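PDB 6IYT: type I modular polyketide synthase from Streptomyces albus subsp. albus, which probably transfers an ethylmalonyl extender unit from coenzyme A to the acyl carrier protein during salinomycin assembly, as the acyltransferase domain of a synthase module. Local coordinates for residues Asp40-Ser48 and Ala74-Ala82. Residues are numbered along the deposited sequence; the frame is centred on the assembly and turned at random.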
ATOM      1  N   ASP A  40     -24.728  -4.265  -3.447  1.00 17.77           N
ATOM      2  CA  ASP A  40     -25.327  -3.822  -2.183  1.00 22.18           C
ATOM      3  C   ASP A  40     -24.338  -3.999  -1.028  1.00 19.26           C
ATOM      4  O   ASP A  40     -24.589  -4.750  -0.096  1.00 19.26           O
ATOM      5  CB  ASP A  40     -26.598  -4.612  -1.900  1.00 25.22           C
ATOM      6  CG  ASP A  40     -27.746  -4.194  -2.790  1.00 35.42           C
ATOM      7  OD1 ASP A  40     -28.038  -2.986  -2.844  1.00 37.44           O
ATOM      8  OD2 ASP A  40     -28.336  -5.070  -3.456  1.00 51.47           O
ATOM      9  N   PRO A  41     -23.211  -3.303  -1.105  1.00 13.76           N
ATOM     10  CA  PRO A  41     -22.217  -3.338  -0.063  1.00 16.61           C
ATOM     11  C   PRO A  41     -22.727  -2.652   1.232  1.00 15.02           C
ATOM     12  O   PRO A  41     -23.695  -1.888   1.206  1.00 14.56           O
ATOM     13  CB  PRO A  41     -21.071  -2.540  -0.671  1.00 14.68           C
ATOM     14  CG  PRO A  41     -21.769  -1.502  -1.482  1.00 15.73           C
ATOM     15  CD  PRO A  41     -23.013  -2.160  -2.017  1.00 16.59           C
ATOM     16  N   LEU A  42     -21.986  -2.796   2.289  1.00 15.13           N
ATOM     17  CA  LEU A  42     -22.247  -2.026   3.447  1.00 14.57           C
ATOM     18  C   LEU A  42     -21.997  -0.544   3.185  1.00 12.16           C
ATOM     19  O   LEU A  42     -21.352  -0.164   2.199  1.00 10.66           O
ATOM     20  CB  LEU A  42     -21.441  -2.552   4.660  1.00 17.97           C
ATOM     21  CG  LEU A  42     -19.978  -2.225   4.797  1.00 17.42           C
ATOM     22  CD1 LEU A  42     -19.443  -2.769   6.108  1.00 19.64           C
ATOM     23  CD2 LEU A  42     -19.201  -2.787   3.637  1.00 23.48           C
ATOM     24  N   VAL A  43     -22.535   0.273   4.083  1.00 10.81           N
ATOM     25  CA  VAL A  43     -22.670   1.722   3.921  1.00 12.09           C
ATOM     26  C   VAL A  43     -21.847   2.354   5.069  1.00  8.48           C
ATOM     27  O   VAL A  43     -21.946   1.871   6.181  1.00  7.56           O
ATOM     28  CB  VAL A  43     -24.164   2.100   4.206  1.00 17.60           C
ATOM     29  CG1 VAL A  43     -24.415   3.554   3.956  1.00 23.97           C
ATOM     30  CG2 VAL A  43     -25.104   1.196   3.403  1.00 25.22           C
ATOM     31  N   PRO A  44     -21.210   3.528   4.829  1.00  6.05           N
ATOM     32  CA  PRO A  44     -20.695   4.344   5.934  1.00  6.17           C
ATOM     33  C   PRO A  44     -21.644   5.450   6.338  1.00  5.63           C
ATOM     34  O   PRO A  44     -22.218   6.112   5.500  1.00  5.20           O
ATOM     35  CB  PRO A  44     -19.426   4.947   5.340  1.00  6.19           C
ATOM     36  CG  PRO A  44     -19.793   5.206   3.918  1.00  6.44           C
ATOM     37  CD  PRO A  44     -20.721   4.035   3.531  1.00  5.99           C
ATOM     38  N   TRP A  45     -21.792   5.652   7.648  1.00  6.02           N
ATOM     39  CA  TRP A  45     -22.425   6.827   8.189  1.00  5.91           C
ATOM     40  C   TRP A  45     -21.334   7.667   8.870  1.00  5.79           C
ATOM     41  O   TRP A  45     -20.746   7.221   9.876  1.00  6.11           O
ATOM     42  CB  TRP A  45     -23.452   6.431   9.251  1.00  6.91           C
ATOM     43  CG  TRP A  45     -24.746   5.967   8.740  1.00  7.91           C
ATOM     44  CD1 TRP A  45     -25.098   5.751   7.421  1.00  7.77           C
ATOM     45  CD2 TRP A  45     -25.922   5.722   9.518  1.00  8.57           C
ATOM     46  NE1 TRP A  45     -26.396   5.306   7.355  1.00  8.05           N
ATOM     47  CE2 TRP A  45     -26.926   5.289   8.627  1.00  8.91           C
ATOM     48  CE3 TRP A  45     -26.219   5.807  10.898  1.00 10.30           C
ATOM     49  CZ2 TRP A  45     -28.211   4.940   9.066  1.00  9.83           C
ATOM     50  CZ3 TRP A  45     -27.476   5.488  11.323  1.00 10.23           C
ATOM     51  CH2 TRP A  45     -28.469   5.059  10.412  1.00 11.34           C
ATOM     52  N   ILE A  46     -21.016   8.828   8.302  1.00  5.35           N
ATOM     53  CA  ILE A  46     -19.943   9.642   8.836  1.00  5.43           C
ATOM     54  C   ILE A  46     -20.537  10.729   9.723  1.00  5.31           C
ATOM     55  O   ILE A  46     -21.656  11.129   9.513  1.00  4.94           O
ATOM     56  CB  ILE A  46     -19.034  10.252   7.756  1.00  5.95           C
ATOM     57  CG1 ILE A  46     -19.740  11.348   6.997  1.00  7.01           C
ATOM     58  CG2 ILE A  46     -18.556   9.169   6.793  1.00  6.04           C
ATOM     59  CD1 ILE A  46     -18.839  12.056   6.035  1.00  7.37           C
ATOM     60  N   VAL A  47     -19.903  10.947  10.867  1.00  5.37           N
ATOM     61  CA  VAL A  47     -20.381  11.935  11.864  1.00  5.77           C
ATOM     62  C   VAL A  47     -19.206  12.777  12.335  1.00  5.43           C
ATOM     63  O   VAL A  47     -18.105  12.250  12.537  1.00  5.07           O
ATOM     64  CB  VAL A  47     -21.001  11.202  13.093  1.00  6.56           C
ATOM     65  CG1 VAL A  47     -21.832  12.141  13.941  1.00  7.38           C
ATOM     66  CG2 VAL A  47     -21.845  10.040  12.641  1.00  7.76           C
ATOM     67  N   SER A  48     -19.434  14.071  12.607  1.00  4.96           N
ATOM     68  CA  SER A  48     -18.378  14.902  13.135  1.00  5.05           C
ATOM     69  C   SER A  48     -18.924  16.036  13.963  1.00  5.35           C
ATOM     70  O   SER A  48     -20.108  16.411  13.842  1.00  5.49           O
ATOM     71  CB  SER A  48     -17.494  15.464  12.013  1.00  5.48           C
ATOM     72  OG  SER A  48     -18.204  16.386  11.203  1.00  6.35           O
ATOM     73  N   ALA A  74     -31.038   3.210   4.923  1.00 14.79           N
ATOM     74  CA  ALA A  74     -29.662   3.229   5.360  1.00 16.66           C
ATOM     75  C   ALA A  74     -28.806   4.007   4.388  1.00 15.16           C
ATOM     76  O   ALA A  74     -28.014   4.873   4.790  1.00 13.74           O
ATOM     77  CB  ALA A  74     -29.136   1.808   5.509  1.00 19.93           C
ATOM     78  N   THR A  75     -28.936   3.729   3.102  1.00 14.80           N
ATOM     79  CA  THR A  75     -28.054   4.335   2.172  1.00 14.66           C
ATOM     80  C   THR A  75     -28.406   5.815   1.925  1.00 13.90           C
ATOM     81  O   THR A  75     -27.502   6.663   1.801  1.00 10.16           O
ATOM     82  CB  THR A  75     -27.906   3.497   0.873  1.00 21.69           C
ATOM     83  OG1 THR A  75     -28.699   4.057  -0.162  1.00 30.82           O
ATOM     84  CG2 THR A  75     -28.324   2.027   1.134  1.00 19.49           C
ATOM     85  N   ASP A  76     -29.695   6.167   2.017  1.00 12.01           N
ATOM     86  CA  ASP A  76     -30.083   7.588   1.940  1.00 12.24           C
ATOM     87  C   ASP A  76     -29.445   8.392   3.104  1.00 10.12           C
ATOM     88  O   ASP A  76     -29.039   9.550   2.927  1.00 10.56           O
ATOM     89  CB  ASP A  76     -31.614   7.755   2.005  1.00 13.89           C
ATOM     90  CG  ASP A  76     -32.346   7.180   0.770  1.00 17.88           C
ATOM     91  OD1 ASP A  76     -31.713   7.039  -0.308  1.00 16.22           O
ATOM     92  OD2 ASP A  76     -33.597   7.073   0.848  1.00 16.49           O
ATOM     93  N   LEU A  77     -29.508   7.847   4.303  1.00  9.83           N
ATOM     94  CA  LEU A  77     -28.908   8.542   5.488  1.00  8.95           C
ATOM     95  C   LEU A  77     -27.401   8.698   5.337  1.00  9.06           C
ATOM     96  O   LEU A  77     -26.852   9.766   5.577  1.00  7.43           O
ATOM     97  CB  LEU A  77     -29.239   7.809   6.771  1.00  9.50           C
ATOM     98  CG  LEU A  77     -30.700   7.908   7.193  1.00 11.93           C
ATOM     99  CD1 LEU A  77     -31.056   6.818   8.201  1.00 12.95           C
ATOM    100  CD2 LEU A  77     -30.945   9.279   7.777  1.00 11.90           C
ATOM    101  N   GLY A  78     -26.746   7.662   4.855  1.00  8.15           N
ATOM    102  CA  GLY A  78     -25.293   7.735   4.642  1.00  8.03           C
ATOM    103  C   GLY A  78     -24.951   8.802   3.610  1.00  7.71           C
ATOM    104  O   GLY A  78     -24.052   9.616   3.808  1.00  7.56           O
ATOM    105  N   TYR A  79     -25.672   8.792   2.492  1.00  9.31           N
ATOM    106  CA  TYR A  79     -25.489   9.793   1.474  1.00 10.24           C
ATOM    107  C   TYR A  79     -25.701  11.197   2.033  1.00  8.35           C
ATOM    108  O   TYR A  79     -24.901  12.095   1.801  1.00  9.04           O
ATOM    109  CB  TYR A  79     -26.433   9.558   0.296  1.00 12.28           C
ATOM    110  CG  TYR A  79     -26.343  10.663  -0.720  1.00 14.86           C
ATOM    111  CD1 TYR A  79     -25.219  10.788  -1.559  1.00 18.52           C
ATOM    112  CD2 TYR A  79     -27.304  11.650  -0.770  1.00 19.88           C
ATOM    113  CE1 TYR A  79     -25.085  11.871  -2.418  1.00 19.64           C
ATOM    114  CE2 TYR A  79     -27.199  12.707  -1.655  1.00 21.83           C
ATOM    115  CZ  TYR A  79     -26.082  12.836  -2.447  1.00 24.81           C
ATOM    116  OH  TYR A  79     -25.975  13.919  -3.278  1.00 31.44           O
ATOM    117  N   SER A  80     -26.713  11.353   2.856  1.00  8.61           N
ATOM    118  CA  SER A  80     -27.058  12.673   3.372  1.00  9.28           C
ATOM    119  C   SER A  80     -26.003  13.193   4.379  1.00  9.50           C
ATOM    120  O   SER A  80     -25.627  14.363   4.366  1.00 10.31           O
ATOM    121  CB  SER A  80     -28.440  12.635   4.014  1.00 11.51           C
ATOM    122  OG  SER A  80     -29.429  12.259   3.056  1.00 12.25           O
ATOM    123  N   LEU A  81     -25.533  12.307   5.231  1.00  9.62           N
ATOM    124  CA  LEU A  81     -24.463  12.635   6.162  1.00  9.49           C
ATOM    125  C   LEU A  81     -23.211  13.071   5.400  1.00 11.80           C
ATOM    126  O   LEU A  81     -22.475  13.929   5.862  1.00 13.76           O
ATOM    127  CB  LEU A  81     -24.143  11.438   7.027  1.00  8.44           C
ATOM    128  CG  LEU A  81     -25.189  11.117   8.088  1.00  8.82           C
ATOM    129  CD1 LEU A  81     -24.981   9.730   8.595  1.00  9.47           C
ATOM    130  CD2 LEU A  81     -25.153  12.130   9.249  1.00  8.55           C
ATOM    131  N   ALA A  82     -22.943  12.424   4.263  1.00  9.38           N
ATOM    132  CA  ALA A  82     -21.755  12.738   3.468  1.00  9.76           C
ATOM    133  C   ALA A  82     -21.917  14.053   2.703  1.00 13.57           C
ATOM    134  O   ALA A  82     -20.952  14.762   2.490  1.00 15.84           O
ATOM    135  CB  ALA A  82     -21.447  11.596   2.507  1.00 10.99           C
TER
HETATM  136  O   HOH W   1     -21.994   8.897   5.446  1.00  5.85           O
HETATM  137  O   HOH W   2     -21.786  13.960   8.841  1.00 10.10           O
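The indole of W45 supplies the direct hydrogen bond of this contact: NE1 donates to A74 O over 3.1 Å, with a nearly straight N-H...O angle of 169° and the acceptor at the ring edge, in its plane. A74 O also accepts the helical bond from G78 N, which arrives at the opposite face of the carbonyl plane, so one oxygen serves helix and strand together. With chi1 of -80° placing CG beside the backbone N and chi2 near zero, the ring runs back toward the helix's N-terminal end, bringing NE1 to A74 O.

Apolar contacts surround this bond. W45 CZ2 meets L77 CD1 at 3.5 Å, and W45 CB lies 3.7 Å from L81 CD1. At the pyrrole part of the ring, W45 CD1 comes within 3.4 Å of G78 CA, the indole lying directly against the helix backbone. L81 CB packs 3.5 Å from I46 O, I46 CD1 reaches A82 CA at 3.9 Å, and V43 CG2 touches T75 CG2 at 4.0 Å.

Two waters complete the polar seam. One accepts from I46 N and donates to P44 O and, at 2.7 Å, to G78 O; the other donates to I46 O and L81 O.

Helix 74-84 packs along the edge of strand 43-49 away from strand 90-96, the short axes inclined at 38°, in a small subdomain probably corresponding to the ketosynthase-to-acyltransferase linker. Helix 52-67 packs on W45 through L62 and V66, whereas W439 of helix 428-439 meets I46.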